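Local coordinates for protein metallo-beta-lactamase (Pseudomonas stutzeri, PDB 4ZEJ) that probably hydrolyses the amide bond of beta-lactam antibiotics with the help of zinc ions, as a class B metallo-beta-lactamase, at residues 1-13 and 18-30. Residues are numbered along the deposited sequence; the frame is centred on the assembly and turned at random.
Sequences DEVPELRIEKVKE and HTSYSRVNGFGLV
Pro4 lies over one face of the Tyr21 ring, its CG 3.8 Å from the ring centroid and 18° off the normal, a CH-pi contact displaced toward the rim near CD2 and CE2. At the edge of the same ring, Arg7 NH1 donates to Tyr21 OH at 2.9 Å, the hydroxyl lying in the guanidinium plane although ring and guanidinium are turned 42° apart. Thr19 packs over one face of that guanidinium with CB and CG2. On its NE side the guanidinium makes a salt bridge with Glu9 OE1, approached from above the carboxylate plane. A water links Glu9 OE1 to Thr19 OG1 across the two strands. With CG set between backbone N and carbonyl carbon (chi1 62°) and an extended chain beyond, Arg7 runs alongside Thr19 toward Tyr21. The backbones that carry these side chains belong to the antiparallel hairpin of strands 7-12 and 15-24, which opens the larger sheet of the alpha-beta/beta-alpha metallo-beta-lactamase fold, 7-12 being its outermost strand. Arg7 and Thr19 form a hydrogen-bonded pair, Arg7 N to Thr19 O 3.1 Å and Thr19 N to Arg7 O 3.0 Å. Ile8 and His18, the adjoining non-hydrogen-bonded pair, face helix 52-64, and Ser20, whose OG is hydrogen-bonded to Trp50 N, has its side chain about 7 Å from that of the zinc ligand Asp80. Ahead of strand 7-12 the pairing ends, and a second water bridges Pro4 O and Tyr21 N. Leu29 packs here, CD1 against Val3 CG1 at 3.7 Å and CD2 tip to tip with Pro4 CD. Farther out, Arg23 grips Glu2 O side-on, NE and NH2 each at 2.9 Å from this one oxygen. Asp1 N, a like charge, lies over the rim of one guanidinium face; Asp1 OD1 is near NE but well out of plane, with no N-H directed at it.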
loop_
_atom_site.group_PDB
_atom_site.type_symbol
_atom_site.label_atom_id
_atom_site.label_comp_id
_atom_site.label_asym_id
_atom_site.label_seq_id
_atom_site.Cartn_x
_atom_site.Cartn_y
_atom_site.Cartn_z
ATOM N N ASP A 1 25.618 -5.468 1.167
ATOM C CA ASP A 1 24.413 -5.048 0.377
ATOM C C ASP A 1 23.387 -6.163 0.018
ATOM O O ASP A 1 22.434 -5.892 -0.708
ATOM C CB ASP A 1 24.855 -4.288 -0.895
ATOM C CG ASP A 1 24.927 -2.772 -0.691
ATOM O OD1 ASP A 1 23.859 -2.131 -0.542
ATOM O OD2 ASP A 1 26.044 -2.215 -0.712
ATOM N N GLU A 2 23.549 -7.388 0.532
ATOM C CA GLU A 2 22.547 -8.458 0.357
ATOM C C GLU A 2 21.208 -8.039 0.993
ATOM O O GLU A 2 21.194 -7.337 2.007
ATOM C CB GLU A 2 23.047 -9.741 1.028
ATOM C CG GLU A 2 22.129 -10.967 0.967
ATOM C CD GLU A 2 22.719 -12.200 1.670
ATOM O OE1 GLU A 2 22.003 -13.238 1.770
ATOM O OE2 GLU A 2 23.895 -12.140 2.125
ATOM N N VAL A 3 20.103 -8.453 0.376
ATOM C CA VAL A 3 18.782 -8.319 0.981
ATOM C C VAL A 3 18.070 -9.665 0.964
ATOM O O VAL A 3 18.371 -10.511 0.107
ATOM C CB VAL A 3 17.885 -7.264 0.285
ATOM C CG1 VAL A 3 18.573 -5.902 0.310
ATOM C CG2 VAL A 3 17.520 -7.677 -1.141
ATOM N N PRO A 4 17.111 -9.858 1.892
ATOM C CA PRO A 4 16.312 -11.087 1.839
ATOM C C PRO A 4 15.449 -11.158 0.584
ATOM O O PRO A 4 15.186 -10.129 -0.047
ATOM C CB PRO A 4 15.418 -10.992 3.085
ATOM C CG PRO A 4 16.118 -10.024 3.992
ATOM C CD PRO A 4 16.784 -9.042 3.077
ATOM N N GLU A 5 15.006 -12.368 0.250
ATOM C CA GLU A 5 14.047 -12.579 -0.829
ATOM C C GLU A 5 12.653 -12.149 -0.361
ATOM O O GLU A 5 12.407 -12.005 0.833
ATOM C CB GLU A 5 13.993 -14.059 -1.239
ATOM C CG GLU A 5 15.318 -14.693 -1.678
ATOM C CD GLU A 5 15.852 -14.195 -3.011
ATOM O OE1 GLU A 5 17.054 -14.416 -3.280
ATOM O OE2 GLU A 5 15.095 -13.594 -3.809
ATOM N N LEU A 6 11.738 -11.964 -1.307
ATOM C CA LEU A 6 10.326 -11.752 -0.992
ATOM C C LEU A 6 9.783 -12.951 -0.238
ATOM O O LEU A 6 10.173 -14.087 -0.519
ATOM C CB LEU A 6 9.507 -11.612 -2.294
ATOM C CG LEU A 6 7.991 -11.370 -2.135
ATOM C CD1 LEU A 6 7.553 -9.975 -2.515
ATOM C CD2 LEU A 6 7.214 -12.375 -2.955
ATOM N N ARG A 7 8.863 -12.713 0.685
ATOM C CA ARG A 7 8.050 -13.803 1.227
ATOM C C ARG A 7 6.573 -13.453 1.199
ATOM O O ARG A 7 6.198 -12.282 1.099
ATOM C CB ARG A 7 8.521 -14.217 2.618
ATOM C CG ARG A 7 8.408 -13.119 3.634
ATOM C CD ARG A 7 8.874 -13.630 4.983
ATOM N NE ARG A 7 8.524 -12.706 6.037
ATOM C CZ ARG A 7 9.228 -11.632 6.400
ATOM N NH1 ARG A 7 10.346 -11.279 5.766
ATOM N NH2 ARG A 7 8.787 -10.898 7.414
ATOM N N ILE A 8 5.746 -14.494 1.202
ATOM C CA ILE A 8 4.297 -14.356 1.103
ATOM C C ILE A 8 3.687 -15.177 2.215
ATOM O O ILE A 8 3.983 -16.364 2.334
ATOM C CB ILE A 8 3.765 -14.818 -0.272
ATOM C CG1 ILE A 8 4.453 -14.049 -1.409
ATOM C CG2 ILE A 8 2.264 -14.568 -0.368
ATOM C CD1 ILE A 8 4.332 -14.715 -2.764
ATOM N N GLU A 9 2.848 -14.549 3.035
ATOM C CA GLU A 9 2.281 -15.206 4.210
ATOM C C GLU A 9 0.784 -14.907 4.301
ATOM O O GLU A 9 0.347 -13.803 3.976
ATOM C CB GLU A 9 3.084 -14.762 5.460
ATOM C CG GLU A 9 4.485 -15.408 5.498
ATOM C CD GLU A 9 5.490 -14.739 6.421
ATOM O OE1 GLU A 9 5.758 -13.551 6.236
ATOM O OE2 GLU A 9 6.067 -15.426 7.307
ATOM N N LYS A 10 -0.012 -15.892 4.715
ATOM C CA LYS A 10 -1.464 -15.707 4.798
ATOM C C LYS A 10 -1.837 -14.835 5.999
ATOM O O LYS A 10 -1.336 -15.061 7.093
ATOM C CB LYS A 10 -2.167 -17.062 4.916
ATOM C CG LYS A 10 -3.683 -17.006 4.784
ATOM C CD LYS A 10 -4.253 -18.413 4.766
ATOM C CE LYS A 10 -5.765 -18.436 4.836
ATOM N NZ LYS A 10 -6.262 -19.841 4.935
ATOM N N VAL A 11 -2.723 -13.862 5.794
ATOM C CA VAL A 11 -3.298 -13.051 6.883
ATOM C C VAL A 11 -4.603 -13.696 7.359
ATOM O O VAL A 11 -4.808 -13.937 8.550
ATOM C CB VAL A 11 -3.578 -11.599 6.422
ATOM C CG1 VAL A 11 -4.206 -10.778 7.542
ATOM C CG2 VAL A 11 -2.291 -10.950 5.927
ATOM N N LYS A 12 -5.490 -13.942 6.407
ATOM C CA LYS A 12 -6.730 -14.674 6.640
ATOM C C LYS A 12 -7.187 -15.245 5.303
ATOM O O LYS A 12 -6.493 -15.064 4.290
ATOM C CB LYS A 12 -7.795 -13.766 7.272
ATOM C CG LYS A 12 -8.273 -12.598 6.406
ATOM C CD LYS A 12 -9.228 -11.670 7.167
ATOM C CE LYS A 12 -10.550 -12.315 7.517
ATOM N NZ LYS A 12 -11.511 -11.351 8.136
ATOM N N GLU A 13 -8.338 -15.925 5.292
ATOM C CA GLU A 13 -8.885 -16.483 4.053
ATOM C C GLU A 13 -8.826 -15.434 2.937
ATOM O O GLU A 13 -9.287 -14.301 3.109
ATOM C CB GLU A 13 -10.330 -16.958 4.236
ATOM C CG GLU A 13 -10.933 -17.632 2.992
ATOM C CD GLU A 13 -12.400 -17.986 3.141
ATOM O OE1 GLU A 13 -13.029 -17.552 4.128
ATOM O OE2 GLU A 13 -12.941 -18.707 2.267
ATOM N N HIS A 18 2.582 -9.734 1.398
ATOM C CA HIS A 18 3.908 -9.872 0.828
ATOM C C HIS A 18 4.863 -8.883 1.483
ATOM O O HIS A 18 4.518 -7.721 1.697
ATOM C CB HIS A 18 3.922 -9.822 -0.714
ATOM C CG HIS A 18 3.523 -8.519 -1.337
ATOM N ND1 HIS A 18 4.386 -7.450 -1.451
ATOM C CD2 HIS A 18 2.402 -8.163 -2.009
ATOM C CE1 HIS A 18 3.794 -6.474 -2.111
ATOM N NE2 HIS A 18 2.594 -6.883 -2.469
ATOM N N THR A 19 6.033 -9.384 1.859
ATOM C CA THR A 19 7.059 -8.601 2.531
ATOM C C THR A 19 8.307 -8.637 1.668
ATOM O O THR A 19 8.785 -9.719 1.304
ATOM C CB THR A 19 7.381 -9.153 3.933
ATOM O OG1 THR A 19 6.181 -9.227 4.707
ATOM C CG2 THR A 19 8.377 -8.241 4.654
ATOM N N SER A 20 8.818 -7.453 1.341
ATOM C CA SER A 20 10.068 -7.317 0.617
ATOM C C SER A 20 10.888 -6.221 1.247
ATOM O O SER A 20 10.400 -5.494 2.143
ATOM C CB SER A 20 9.824 -7.039 -0.873
ATOM O OG SER A 20 9.110 -5.832 -1.068
ATOM N N TYR A 21 12.136 -6.101 0.792
ATOM C CA TYR A 21 13.083 -5.200 1.425
ATOM C C TYR A 21 13.906 -4.351 0.464
ATOM O O TYR A 21 14.103 -4.713 -0.706
ATOM C CB TYR A 21 14.074 -6.000 2.251
ATOM C CG TYR A 21 13.557 -6.894 3.353
ATOM C CD1 TYR A 21 13.643 -6.493 4.677
ATOM C CD2 TYR A 21 13.060 -8.176 3.082
ATOM C CE1 TYR A 21 13.251 -7.328 5.717
ATOM C CE2 TYR A 21 12.638 -9.009 4.115
ATOM C CZ TYR A 21 12.749 -8.580 5.432
ATOM O OH TYR A 21 12.393 -9.405 6.464
ATOM N N SER A 22 14.424 -3.242 0.980
ATOM C CA SER A 22 15.483 -2.483 0.300
ATOM C C SER A 22 16.419 -1.894 1.325
ATOM O O SER A 22 16.022 -1.657 2.466
ATOM C CB SER A 22 14.886 -1.378 -0.564
ATOM O OG SER A 22 15.890 -0.714 -1.310
ATOM N N ARG A 23 17.673 -1.690 0.934
ATOM C CA ARG A 23 18.608 -0.938 1.762
ATOM C C ARG A 23 18.496 0.531 1.372
ATOM O O ARG A 23 18.763 0.871 0.224
ATOM C CB ARG A 23 20.030 -1.461 1.593
ATOM C CG ARG A 23 20.224 -2.812 2.273
ATOM C CD ARG A 23 21.615 -3.334 2.025
ATOM N NE ARG A 23 21.891 -4.642 2.623
ATOM C CZ ARG A 23 22.453 -4.855 3.821
ATOM N NH1 ARG A 23 22.777 -3.840 4.635
ATOM N NH2 ARG A 23 22.701 -6.109 4.211
ATOM N N VAL A 24 18.079 1.379 2.321
ATOM C CA VAL A 24 17.831 2.807 2.085
ATOM C C VAL A 24 18.856 3.620 2.872
ATOM O O VAL A 24 19.073 3.364 4.060
ATOM C CB VAL A 24 16.414 3.211 2.550
ATOM C CG1 VAL A 24 16.155 4.699 2.303
ATOM C CG2 VAL A 24 15.365 2.344 1.859
ATOM N N ASN A 25 19.475 4.600 2.220
ATOM C CA ASN A 25 20.453 5.461 2.886
ATOM C C ASN A 25 19.874 6.073 4.153
ATOM O O ASN A 25 18.772 6.622 4.126
ATOM C CB ASN A 25 20.943 6.568 1.947
ATOM C CG ASN A 25 21.967 6.071 0.940
ATOM O OD1 ASN A 25 22.521 4.980 1.087
ATOM N ND2 ASN A 25 22.245 6.885 -0.077
ATOM N N GLY A 26 20.600 5.926 5.265
ATOM C CA GLY A 26 20.185 6.471 6.563
ATOM C C GLY A 26 19.264 5.591 7.401
ATOM O O GLY A 26 19.051 5.877 8.585
ATOM N N PHE A 27 18.701 4.542 6.800
ATOM C CA PHE A 27 17.785 3.629 7.484
ATOM C C PHE A 27 18.278 2.162 7.466
ATOM O O PHE A 27 17.747 1.335 8.218
ATOM C CB PHE A 27 16.390 3.705 6.839
ATOM C CG PHE A 27 15.652 5.021 7.055
ATOM C CD1 PHE A 27 14.500 5.075 7.855
ATOM C CD2 PHE A 27 16.069 6.194 6.425
ATOM C CE1 PHE A 27 13.806 6.268 8.039
ATOM C CE2 PHE A 27 15.385 7.395 6.614
ATOM C CZ PHE A 27 14.248 7.429 7.417
ATOM N N GLY A 28 19.261 1.825 6.622
ATOM C CA GLY A 28 19.663 0.432 6.410
ATOM C C GLY A 28 18.568 -0.409 5.758
ATOM O O GLY A 28 17.803 0.095 4.936
ATOM N N LEU A 29 18.488 -1.687 6.135
ATOM C CA LEU A 29 17.502 -2.609 5.561
ATOM C C LEU A 29 16.093 -2.267 6.055
ATOM O O LEU A 29 15.862 -2.231 7.258
ATOM C CB LEU A 29 17.817 -4.058 5.956
ATOM C CG LEU A 29 17.002 -5.108 5.194
ATOM C CD1 LEU A 29 17.529 -5.287 3.787
ATOM C CD2 LEU A 29 16.994 -6.446 5.910
ATOM N N VAL A 30 15.170 -2.025 5.131
ATOM C CA VAL A 30 13.791 -1.668 5.463
ATOM C C VAL A 30 12.840 -2.702 4.871
ATOM O O VAL A 30 12.917 -3.013 3.673
ATOM C CB VAL A 30 13.440 -0.240 4.975
ATOM C CG1 VAL A 30 11.970 0.111 5.259
ATOM C CG2 VAL A 30 14.352 0.772 5.649
HETATM O O HOH W 1 13.017 -8.469 -0.552
HETATM O O HOH W 2 4.916 -11.639 4.466
#